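Local coordinates for protein endoglucanase (PDB 2YIK) that probably hydrolyses internal beta-1,4-glucosidic bonds of cellulose, as a family 9 glycoside hydrolase with bound calcium and zinc ions, at residues Val121-Pro126 with Gly271-Ser276; Val134-Tyr139 with Ala326-Glu331; Ser275-Asp280 with Trp318-Ser323; Tyr306-Pro311 with Phe361-Gln366. One frame throughout, in Å; residues are numbered along the deposited sequence.

Contact 1. Residues Val121-Pro126 with Gly271-Ser276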
# COMPACT_ATOMS: atom_id res chain seq x y z
N VAL A 121 7.34 -9.87 -9.50
CA VAL A 121 6.06 -10.50 -9.22
C VAL A 121 5.09 -9.43 -8.71
O VAL A 121 5.51 -8.40 -8.17
CB VAL A 121 6.20 -11.55 -8.12
CG1 VAL A 121 4.88 -12.32 -7.96
CG2 VAL A 121 7.33 -12.49 -8.45
N LYS A 122 3.80 -9.67 -8.90
CA LYS A 122 2.77 -8.77 -8.41
C LYS A 122 1.99 -9.58 -7.38
O LYS A 122 1.20 -10.45 -7.73
CB LYS A 122 1.86 -8.31 -9.56
CG LYS A 122 2.60 -7.51 -10.65
CD LYS A 122 1.68 -6.89 -11.70
CE LYS A 122 0.96 -7.93 -12.57
NZ LYS A 122 0.32 -7.30 -13.77
N PHE A 123 2.24 -9.30 -6.10
CA PHE A 123 1.57 -9.99 -4.99
C PHE A 123 0.38 -9.14 -4.55
O PHE A 123 0.53 -7.95 -4.29
CB PHE A 123 2.53 -10.19 -3.82
CG PHE A 123 3.66 -11.16 -4.11
CD1 PHE A 123 3.45 -12.54 -4.06
CD2 PHE A 123 4.94 -10.69 -4.39
CE1 PHE A 123 4.51 -13.44 -4.27
CE2 PHE A 123 6.00 -11.57 -4.61
CZ PHE A 123 5.79 -12.95 -4.55
N GLY A 124 -0.79 -9.77 -4.46
CA GLY A 124 -2.01 -9.07 -4.10
C GLY A 124 -2.14 -8.35 -2.77
O GLY A 124 -2.63 -7.22 -2.72
N LEU A 125 -1.71 -8.99 -1.68
CA LEU A 125 -1.84 -8.37 -0.38
C LEU A 125 -1.05 -7.07 -0.28
O LEU A 125 -1.61 -6.04 0.07
CB LEU A 125 -1.44 -9.34 0.74
CG LEU A 125 -1.86 -8.96 2.17
CD1 LEU A 125 -3.29 -8.43 2.18
CD2 LEU A 125 -1.73 -10.19 3.07
N PRO A 126 0.26 -7.09 -0.58
CA PRO A 126 0.96 -5.80 -0.48
C PRO A 126 0.61 -4.83 -1.62
O PRO A 126 0.73 -3.61 -1.46
CB PRO A 126 2.44 -6.20 -0.48
CG PRO A 126 2.45 -7.47 -1.30
CD PRO A 126 1.21 -8.20 -0.82
N GLY A 271 6.11 -18.35 0.54
CA GLY A 271 6.60 -17.80 1.76
C GLY A 271 6.92 -16.33 1.68
O GLY A 271 7.45 -15.74 2.63
N TYR A 272 6.58 -15.71 0.56
CA TYR A 272 6.89 -14.30 0.34
C TYR A 272 6.00 -13.34 1.10
O TYR A 272 6.48 -12.34 1.64
CB TYR A 272 6.86 -14.04 -1.17
CG TYR A 272 7.75 -14.99 -1.93
CD1 TYR A 272 9.13 -14.88 -1.87
CD2 TYR A 272 7.21 -16.07 -2.65
CE1 TYR A 272 9.97 -15.82 -2.48
CE2 TYR A 272 8.03 -17.01 -3.26
CZ TYR A 272 9.41 -16.88 -3.17
OH TYR A 272 10.24 -17.81 -3.75
N TYR A 273 4.71 -13.63 1.13
CA TYR A 273 3.75 -12.80 1.85
C TYR A 273 2.75 -13.67 2.59
O TYR A 273 1.64 -13.92 2.12
CB TYR A 273 3.04 -11.84 0.88
CG TYR A 273 3.91 -10.68 0.48
CD1 TYR A 273 4.10 -9.59 1.33
CD2 TYR A 273 4.63 -10.71 -0.72
CE1 TYR A 273 4.99 -8.56 1.01
CE2 TYR A 273 5.52 -9.69 -1.05
CZ TYR A 273 5.69 -8.62 -0.18
OH TYR A 273 6.59 -7.62 -0.51
N GLY A 274 3.18 -14.15 3.76
CA GLY A 274 2.35 -14.99 4.61
C GLY A 274 1.38 -14.12 5.38
O GLY A 274 1.78 -13.31 6.21
N SER A 275 0.09 -14.29 5.10
CA SER A 275 -0.96 -13.49 5.74
C SER A 275 -1.43 -14.02 7.09
O SER A 275 -1.83 -15.18 7.20
CB SER A 275 -2.16 -13.38 4.79
OG SER A 275 -3.18 -12.58 5.34
N SER A 276 -1.40 -13.17 8.11
CA SER A 276 -1.83 -13.55 9.45
C SER A 276 -3.34 -13.66 9.58
O SER A 276 -3.85 -14.64 10.11
CB SER A 276 -1.32 -12.55 10.48
OG SER A 276 0.09 -12.51 10.46
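Tyr273 packs on Pro126, at the start of helix 124-140, and on Phe123 just before it. Pro126 CG stands 3.5 Å from the Tyr273 ring centroid, only 9° off the normal, a well-centred CH-pi contact. Tyr273 CD2 lies over one face of Phe123, displaced toward the rim, and Tyr273 CE2 is 3.5 Å from Phe123 CD2; the two planes are inclined at 53°. Phe123, at the N-cap position of the helix, has CG anti to its carbonyl carbon (chi1 -67°), and this turns one face to Tyr273 and brings CZ to Tyr272 CB at 3.7 Å. Its opposite face takes Val121 CG1. Further along, Leu125 CD2 rests 3.6 Å from Ser275 OG.

With Tyr272 about 10 Å from the predicted active-site residue His451, side chain to side chain, this aromatic cluster probably belongs to the surroundings of the catalytic cleft. Tyr272 and Tyr273 end in hydroxyls that bond outside the cluster, to Asp188 and Asp116 respectively; Ser275 OG bonds to Asp217 and to a water on the calcium ion. The loop 271-276 is therefore joined to the helix start by apolar and aromatic packing alone, its hydroxyls satisfied by surrounding acids.

Contact 2. Residues Val134-Tyr139 with Ala326-Glu331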
# COMPACT_ATOMS: atom_id res chain seq x y z
N VAL A 134 -1.26 4.63 0.05
CA VAL A 134 -0.90 5.85 -0.67
C VAL A 134 -2.20 6.65 -0.86
O VAL A 134 -2.21 7.88 -0.75
CB VAL A 134 -0.28 5.54 -2.05
CG1 VAL A 134 -0.11 6.83 -2.84
CG2 VAL A 134 1.08 4.85 -1.88
N GLY A 135 -3.30 5.95 -1.13
CA GLY A 135 -4.59 6.61 -1.30
C GLY A 135 -5.05 7.28 -0.01
O GLY A 135 -5.65 8.35 -0.04
N TRP A 136 -4.77 6.60 1.10
CA TRP A 136 -5.08 7.01 2.48
C TRP A 136 -4.35 8.34 2.71
O TRP A 136 -4.95 9.32 3.16
CB TRP A 136 -4.58 5.84 3.36
CG TRP A 136 -4.27 5.83 4.88
CD1 TRP A 136 -3.42 4.92 5.49
CD2 TRP A 136 -4.87 6.57 5.96
NE1 TRP A 136 -3.45 5.05 6.84
CE2 TRP A 136 -4.32 6.05 7.17
CE3 TRP A 136 -5.79 7.61 6.02
CZ2 TRP A 136 -4.68 6.53 8.42
CZ3 TRP A 136 -6.14 8.09 7.27
CH2 TRP A 136 -5.58 7.56 8.45
N GLY A 137 -3.06 8.39 2.36
CA GLY A 137 -2.30 9.62 2.53
C GLY A 137 -2.78 10.77 1.64
O GLY A 137 -2.84 11.92 2.08
N TYR A 138 -3.10 10.45 0.39
CA TYR A 138 -3.58 11.46 -0.56
C TYR A 138 -4.92 12.01 -0.07
O TYR A 138 -5.19 13.20 -0.16
CB TYR A 138 -3.72 10.84 -1.96
CG TYR A 138 -4.06 11.83 -3.05
CD1 TYR A 138 -3.27 12.96 -3.27
CD2 TYR A 138 -5.17 11.63 -3.87
CE1 TYR A 138 -3.59 13.88 -4.28
CE2 TYR A 138 -5.50 12.55 -4.87
CZ TYR A 138 -4.71 13.67 -5.07
OH TYR A 138 -5.06 14.60 -6.02
N TYR A 139 -5.77 11.13 0.45
CA TYR A 139 -7.06 11.54 0.97
C TYR A 139 -6.91 12.50 2.16
O TYR A 139 -7.61 13.51 2.23
CB TYR A 139 -7.87 10.31 1.40
CG TYR A 139 -9.12 10.62 2.21
CD1 TYR A 139 -10.25 11.20 1.61
CD2 TYR A 139 -9.17 10.34 3.57
CE1 TYR A 139 -11.40 11.50 2.38
CE2 TYR A 139 -10.30 10.64 4.33
CZ TYR A 139 -11.40 11.21 3.74
OH TYR A 139 -12.50 11.50 4.53
N ALA A 326 -8.48 1.67 12.79
CA ALA A 326 -8.85 2.44 13.97
C ALA A 326 -8.94 3.93 13.65
O ALA A 326 -9.84 4.60 14.13
CB ALA A 326 -7.85 2.21 15.10
N CYS A 327 -8.01 4.42 12.84
CA CYS A 327 -8.00 5.83 12.46
C CYS A 327 -9.27 6.20 11.69
O CYS A 327 -9.89 7.23 11.95
CB CYS A 327 -6.79 6.16 11.58
SG CYS A 327 -5.20 6.21 12.44
N ILE A 328 -9.66 5.36 10.75
CA ILE A 328 -10.84 5.64 9.95
C ILE A 328 -12.12 5.58 10.78
O ILE A 328 -12.98 6.44 10.64
CB ILE A 328 -10.93 4.68 8.74
CG1 ILE A 328 -9.62 4.74 7.94
CG2 ILE A 328 -12.12 5.07 7.84
CD1 ILE A 328 -9.24 6.13 7.52
N LEU A 329 -12.23 4.57 11.64
CA LEU A 329 -13.39 4.45 12.50
C LEU A 329 -13.47 5.67 13.42
O LEU A 329 -14.56 6.15 13.74
CB LEU A 329 -13.33 3.16 13.32
CG LEU A 329 -13.61 1.87 12.54
CD1 LEU A 329 -13.46 0.66 13.44
CD2 LEU A 329 -15.03 1.92 11.97
N ALA A 330 -12.32 6.18 13.84
CA ALA A 330 -12.32 7.35 14.71
C ALA A 330 -12.76 8.60 13.94
O ALA A 330 -13.48 9.44 14.47
CB ALA A 330 -10.93 7.56 15.31
N GLU A 331 -12.31 8.72 12.69
CA GLU A 331 -12.69 9.87 11.87
C GLU A 331 -14.19 9.78 11.58
O GLU A 331 -14.87 10.79 11.51
CB GLU A 331 -11.89 9.89 10.56
CG GLU A 331 -10.40 10.10 10.78
CD GLU A 331 -9.57 10.10 9.50
OE1 GLU A 331 -10.13 10.29 8.40
OE2 GLU A 331 -8.34 9.91 9.60
O HOH W 1 -12.34 11.42 7.23
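The Trp136 indole meets residues 326-331 of helix 322-336 with both a face and an edge, in helix-helix packing inside the (alpha/alpha)6 barrel of family 9 enzymes. Ile328 CD1 lies over one face, 4.1 Å from the centroid of the six-membered ring, while Glu331 OE2 comes up in the ring plane, 3.7 Å from Trp136 CZ3. Cys327 reaches the same end of the indole: its CB is 3.6 Å from Trp136 CH2, and its SG makes a sulfur-aromatic contact at the edge. Tyr139 also presents an edge, toward Glu331 OE1, its ring within 15° of the carboxylate plane.

The axes of the two short segments come no closer than 13.3 Å, their N-to-C directions 33° apart, so long side chains must span the gap. Trp136 does so with CG anti to its backbone N (chi1 162°), and Glu331 answers with a chain extended beyond CG. Trp284 and His316 also pack edge-to-face with Trp136, and helix 392-408 touches it through Leu401 and Val405. Glu331 OE2 lies close to Glu140 OE2, a pairing that could raise the proton affinity of one of the acids. A single water bridges the polar side, 2.7 Å from Tyr139 OH and donating to Glu331 OE1 at 2.7 Å.

Contact 3. Residues Ser275-Asp280 with Trp318-Ser323. With CA (calcium ion), chain C.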
# COMPACT_ATOMS: atom_id res chain seq x y z
N SER A 275 0.09 -14.29 5.10
CA SER A 275 -0.96 -13.49 5.74
C SER A 275 -1.43 -14.02 7.09
O SER A 275 -1.83 -15.18 7.20
CB SER A 275 -2.16 -13.38 4.79
OG SER A 275 -3.18 -12.58 5.34
N SER A 276 -1.40 -13.17 8.11
CA SER A 276 -1.83 -13.55 9.45
C SER A 276 -3.34 -13.66 9.58
O SER A 276 -3.85 -14.64 10.11
CB SER A 276 -1.32 -12.55 10.48
OG SER A 276 0.09 -12.51 10.46
N LYS A 277 -4.07 -12.65 9.10
CA LYS A 277 -5.52 -12.70 9.20
C LYS A 277 -6.26 -11.85 8.19
O LYS A 277 -5.68 -11.05 7.48
CB LYS A 277 -5.98 -12.29 10.60
CG LYS A 277 -5.73 -10.84 10.92
CD LYS A 277 -4.25 -10.60 11.22
CE LYS A 277 -3.81 -9.17 10.86
NZ LYS A 277 -3.65 -8.27 12.06
N TRP A 278 -7.58 -12.03 8.15
CA TRP A 278 -8.43 -11.30 7.23
C TRP A 278 -9.30 -10.25 7.92
O TRP A 278 -9.77 -9.32 7.27
CB TRP A 278 -9.34 -12.28 6.49
CG TRP A 278 -10.26 -13.06 7.40
CD1 TRP A 278 -10.04 -14.31 7.91
CD2 TRP A 278 -11.54 -12.64 7.90
NE1 TRP A 278 -11.10 -14.69 8.69
CE2 TRP A 278 -12.04 -13.70 8.70
CE3 TRP A 278 -12.32 -11.48 7.74
CZ2 TRP A 278 -13.27 -13.62 9.36
CZ3 TRP A 278 -13.56 -11.41 8.40
CH2 TRP A 278 -14.02 -12.48 9.19
N GLN A 279 -9.50 -10.39 9.22
CA GLN A 279 -10.37 -9.46 9.94
C GLN A 279 -9.98 -7.99 9.89
O GLN A 279 -10.86 -7.13 9.83
CB GLN A 279 -10.55 -9.91 11.40
CG GLN A 279 -11.34 -11.21 11.53
CD GLN A 279 -10.46 -12.44 11.55
OE1 GLN A 279 -9.38 -12.48 10.96
NE2 GLN A 279 -10.92 -13.48 12.25
N ASP A 280 -8.68 -7.68 9.91
CA ASP A 280 -8.27 -6.29 9.84
C ASP A 280 -8.55 -5.70 8.45
O ASP A 280 -9.05 -4.59 8.35
CB ASP A 280 -6.78 -6.16 10.18
CG ASP A 280 -5.92 -7.03 9.32
OD1 ASP A 280 -6.27 -8.22 9.18
OD2 ASP A 280 -4.90 -6.55 8.81
N TRP A 318 1.42 -4.06 5.45
CA TRP A 318 0.69 -5.00 4.60
C TRP A 318 0.08 -6.19 5.32
O TRP A 318 -0.96 -6.70 4.91
CB TRP A 318 1.57 -5.51 3.44
CG TRP A 318 2.71 -6.41 3.83
CD1 TRP A 318 4.02 -6.07 3.97
CD2 TRP A 318 2.63 -7.83 4.12
NE1 TRP A 318 4.76 -7.16 4.34
CE2 TRP A 318 3.95 -8.23 4.47
CE3 TRP A 318 1.58 -8.74 4.19
CZ2 TRP A 318 4.23 -9.57 4.79
CZ3 TRP A 318 1.88 -10.07 4.52
CH2 TRP A 318 3.19 -10.46 4.85
N ASN A 319 0.70 -6.64 6.41
CA ASN A 319 0.19 -7.79 7.15
C ASN A 319 -0.65 -7.42 8.37
O ASN A 319 -1.04 -8.29 9.16
CB ASN A 319 1.35 -8.71 7.55
CG ASN A 319 0.89 -10.10 7.94
OD1 ASN A 319 -0.03 -10.66 7.35
ND2 ASN A 319 1.55 -10.68 8.94
N ASP A 320 -0.94 -6.14 8.54
CA ASP A 320 -1.76 -5.69 9.67
C ASP A 320 -2.21 -4.24 9.50
O ASP A 320 -1.44 -3.31 9.70
CB ASP A 320 -0.98 -5.81 10.98
CG ASP A 320 -1.85 -5.56 12.19
OD1 ASP A 320 -2.78 -4.72 12.12
OD2 ASP A 320 -1.61 -6.21 13.23
N VAL A 321 -3.47 -4.06 9.13
CA VAL A 321 -4.00 -2.73 8.93
C VAL A 321 -4.98 -2.31 10.03
O VAL A 321 -5.85 -1.47 9.81
CB VAL A 321 -4.67 -2.61 7.53
CG1 VAL A 321 -3.61 -2.82 6.45
CG2 VAL A 321 -5.81 -3.64 7.39
N TRP A 322 -4.84 -2.90 11.21
CA TRP A 322 -5.71 -2.56 12.34
C TRP A 322 -5.57 -1.09 12.76
O TRP A 322 -6.56 -0.43 13.06
CB TRP A 322 -5.42 -3.46 13.55
CG TRP A 322 -6.09 -4.82 13.55
CD1 TRP A 322 -5.48 -6.03 13.75
CD2 TRP A 322 -7.50 -5.10 13.40
NE1 TRP A 322 -6.41 -7.04 13.72
CE2 TRP A 322 -7.64 -6.51 13.48
CE3 TRP A 322 -8.63 -4.31 13.15
CZ2 TRP A 322 -8.90 -7.14 13.39
CZ3 TRP A 322 -9.88 -4.94 13.05
CH2 TRP A 322 -10.00 -6.34 13.15
N SER A 323 -4.34 -0.58 12.78
CA SER A 323 -4.14 0.81 13.19
C SER A 323 -4.75 1.78 12.20
O SER A 323 -5.31 2.79 12.59
CB SER A 323 -2.65 1.12 13.41
OG SER A 323 -1.87 0.81 12.28
CA CA C . -4.49 -8.86 7.44
O HOH W 2 -2.63 -10.55 6.79
O HOH W 3 -3.22 -7.10 6.02
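Asp280 and Trp322 bury the most surface here, followed by Asn319, and they play three roles at a calcium site that joins the starts of helices 279-293 and 322-336 in the helical barrel: ligand, ring packed on the ligand, and second-shell amide. Asp280 grips the calcium ion with both carboxylate oxygens, and OD2, through its anti lone pair, also accepts a nearly straight bond from Val321 N at 2.9 Å. With CG between backbone N and carbonyl carbon (chi1 54°), its carboxylate faces the metal while CB lies over the centre of the Trp322 five-membered ring, 3.4 Å from the centroid, as a CH-pi contact.

Lys277 O, two waters and Asp281 OD2 complete the coordination. The Lys277 chain bends back so that NZ forms a salt bridge with Asp320 OD2 at 3.1 Å. Asp320 OD1 meanwhile takes the N-H of Trp322 in an Asx turn, which ties the acid to the first turn of helix 322-336.

Asn319 works the other end. Its OD1 receives Ser276 N in the carbonyl plane, on a lone pair, and also accepts from water 2, a calcium ligand. The amide's other arm, ND2, donates to Ser276 OG at 2.8 Å, with the hydroxyl oxygen 26° out of the amide plane.

Contact 4. Residues Tyr306-Pro311 with Phe361-Gln366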
# COMPACT_ATOMS: atom_id res chain seq x y z
N TYR A 306 -14.09 -5.66 14.50
CA TYR A 306 -13.07 -4.75 14.99
C TYR A 306 -12.47 -5.14 16.34
O TYR A 306 -13.18 -5.26 17.34
CB TYR A 306 -13.63 -3.32 15.08
CG TYR A 306 -12.66 -2.27 15.60
CD1 TYR A 306 -11.35 -2.21 15.12
CD2 TYR A 306 -13.06 -1.32 16.53
CE1 TYR A 306 -10.45 -1.22 15.56
CE2 TYR A 306 -12.17 -0.32 16.99
CZ TYR A 306 -10.87 -0.28 16.49
OH TYR A 306 -9.98 0.67 16.94
N ASP A 307 -11.15 -5.35 16.35
CA ASP A 307 -10.42 -5.71 17.57
C ASP A 307 -9.89 -4.40 18.16
O ASP A 307 -8.85 -3.90 17.74
CB ASP A 307 -9.26 -6.65 17.21
CG ASP A 307 -8.49 -7.16 18.43
OD1 ASP A 307 -8.76 -6.67 19.56
OD2 ASP A 307 -7.61 -8.03 18.27
N TYR A 308 -10.63 -3.86 19.11
CA TYR A 308 -10.28 -2.60 19.77
C TYR A 308 -8.92 -2.67 20.46
O TYR A 308 -8.28 -1.65 20.68
CB TYR A 308 -11.36 -2.25 20.80
CG TYR A 308 -11.23 -0.91 21.48
CD1 TYR A 308 -11.59 0.27 20.83
CD2 TYR A 308 -10.79 -0.83 22.81
CE1 TYR A 308 -11.53 1.50 21.49
CE2 TYR A 308 -10.72 0.39 23.47
CZ TYR A 308 -11.09 1.55 22.80
OH TYR A 308 -11.04 2.76 23.46
N TYR A 309 -8.49 -3.88 20.79
CA TYR A 309 -7.23 -4.09 21.48
C TYR A 309 -6.01 -4.21 20.57
O TYR A 309 -4.88 -4.16 21.04
CB TYR A 309 -7.33 -5.34 22.37
CG TYR A 309 -8.55 -5.31 23.27
CD1 TYR A 309 -8.76 -4.23 24.13
CD2 TYR A 309 -9.52 -6.31 23.21
CE1 TYR A 309 -9.93 -4.14 24.91
CE2 TYR A 309 -10.69 -6.23 23.98
CZ TYR A 309 -10.89 -5.14 24.83
OH TYR A 309 -12.06 -5.04 25.56
N ALA A 310 -6.24 -4.34 19.27
CA ALA A 310 -5.15 -4.52 18.31
C ALA A 310 -4.31 -3.31 17.88
O ALA A 310 -3.08 -3.39 17.82
CB ALA A 310 -5.68 -5.24 17.07
N PRO A 311 -4.95 -2.16 17.59
CA PRO A 311 -4.14 -1.02 17.16
C PRO A 311 -2.79 -0.71 17.82
O PRO A 311 -1.80 -0.54 17.13
CB PRO A 311 -5.12 0.15 17.28
CG PRO A 311 -6.43 -0.47 16.93
CD PRO A 311 -6.37 -1.78 17.72
N PHE A 361 -12.84 5.85 20.28
CA PHE A 361 -12.25 5.44 19.02
C PHE A 361 -10.82 5.91 18.74
O PHE A 361 -10.07 5.19 18.09
CB PHE A 361 -13.20 5.79 17.87
CG PHE A 361 -14.43 4.89 17.82
CD1 PHE A 361 -14.30 3.54 17.52
CD2 PHE A 361 -15.69 5.39 18.15
CE1 PHE A 361 -15.41 2.69 17.55
CE2 PHE A 361 -16.81 4.54 18.18
CZ PHE A 361 -16.67 3.19 17.88
N TRP A 362 -10.42 7.07 19.26
CA TRP A 362 -9.05 7.54 19.06
C TRP A 362 -8.06 6.98 20.09
O TRP A 362 -6.84 7.01 19.87
CB TRP A 362 -8.97 9.07 19.11
CG TRP A 362 -9.30 9.77 17.82
CD1 TRP A 362 -10.31 10.67 17.62
CD2 TRP A 362 -8.62 9.64 16.57
NE1 TRP A 362 -10.29 11.11 16.32
CE2 TRP A 362 -9.27 10.49 15.65
CE3 TRP A 362 -7.52 8.88 16.12
CZ2 TRP A 362 -8.86 10.63 14.32
CZ3 TRP A 362 -7.12 9.01 14.79
CH2 TRP A 362 -7.79 9.87 13.90
N LYS A 363 -8.57 6.47 21.21
CA LYS A 363 -7.72 5.96 22.28
C LYS A 363 -6.74 4.87 21.85
O LYS A 363 -5.57 4.90 22.23
CB LYS A 363 -8.58 5.48 23.46
CG LYS A 363 -7.79 5.06 24.70
CD LYS A 363 -6.80 6.13 25.12
CE LYS A 363 -6.16 5.82 26.47
NZ LYS A 363 -5.25 6.94 26.88
N PRO A 364 -7.19 3.89 21.04
CA PRO A 364 -6.22 2.86 20.64
C PRO A 364 -5.02 3.42 19.88
O PRO A 364 -3.91 2.91 19.98
CB PRO A 364 -7.06 1.92 19.78
CG PRO A 364 -8.42 2.03 20.40
CD PRO A 364 -8.55 3.53 20.61
N ILE A 365 -5.25 4.49 19.11
CA ILE A 365 -4.18 5.10 18.34
C ILE A 365 -3.35 6.03 19.23
O ILE A 365 -2.16 6.21 19.00
CB ILE A 365 -4.75 5.87 17.12
CG1 ILE A 365 -5.06 4.87 15.99
CG2 ILE A 365 -3.79 6.96 16.66
CD1 ILE A 365 -3.83 4.13 15.48
N GLN A 366 -3.97 6.59 20.26
CA GLN A 366 -3.23 7.45 21.17
C GLN A 366 -2.24 6.54 21.92
O GLN A 366 -1.11 6.93 22.19
CB GLN A 366 -4.16 8.15 22.17
CG GLN A 366 -3.42 9.11 23.10
CD GLN A 366 -4.32 9.73 24.16
OE1 GLN A 366 -3.84 10.37 25.09
NE2 GLN A 366 -5.62 9.54 24.03
O HOH W 4 -10.86 3.27 16.48
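Pro364 is the wedge of this contact, driven between Tyr308 and Pro311 where the loop after helix 296-305 packs on the start of helix 363-373, at the outer part of the helical barrel. The tight part is here. Pro364 CG lies over one face of the Tyr308 ring, shifted toward the rim on the CE1 side, 3.3 Å from CE1 and 3.7 Å from the ring centroid, a CH-pi contact. On the same proline, CB meets Pro311 CB at 3.6 Å, the two pyrrolidine rings lying side by side and pointing the same way. Tyr308 has CG anti to its backbone N (chi1 -174°), which carries the ring across to Pro364 at about a right angle; its hydroxyl reaches beyond, to a hydrogen bond with Asp360 N. The type I turn Asp307-Ala310, with an Asx turn from Asp307 OD1 to Tyr309 N, shapes the loop that presents Tyr308.

On the partly exposed side, Lys363 touches Tyr308 OH through CB while its amino group points off past the contact, and the loop's outer side, with Tyr309, is exposed. Toward Phe361 the packing is looser but buried: the rings of Tyr306 and Phe361 come no closer than 4.4 Å, CE2 to CD1, and a water fills in beside them, accepting from Tyr306 OH at 2.8 Å and donating to Phe361 O at 2.6 Å.

Contacts 1 and 3 are consecutive on the chain; their centres lie about 12 Å apart, and Tyr273 CD1 packs 3.4 Å from Trp318 CE2. Contact 3 holds the calcium ion itself, and the side chain of the shared Ser275 is about 4 Å from that ion. Contacts 1 and 2 both use helix 124-140. Helix 322-336 carries the chain from contact 3 to contact 2, whose Ala326 CB lies 3.2 Å from Tyr306 OH of contact 4. Trp322 CD1 of contact 3 is 3.4 Å from Ala310 CB of contact 4. Contacts 2 to 4 lie away from the predicted active site, whereas the Tyr272 side chain of contact 1 is about 10 Å from that of His451; the centres of contacts 1 and 4 are about 25 Å apart.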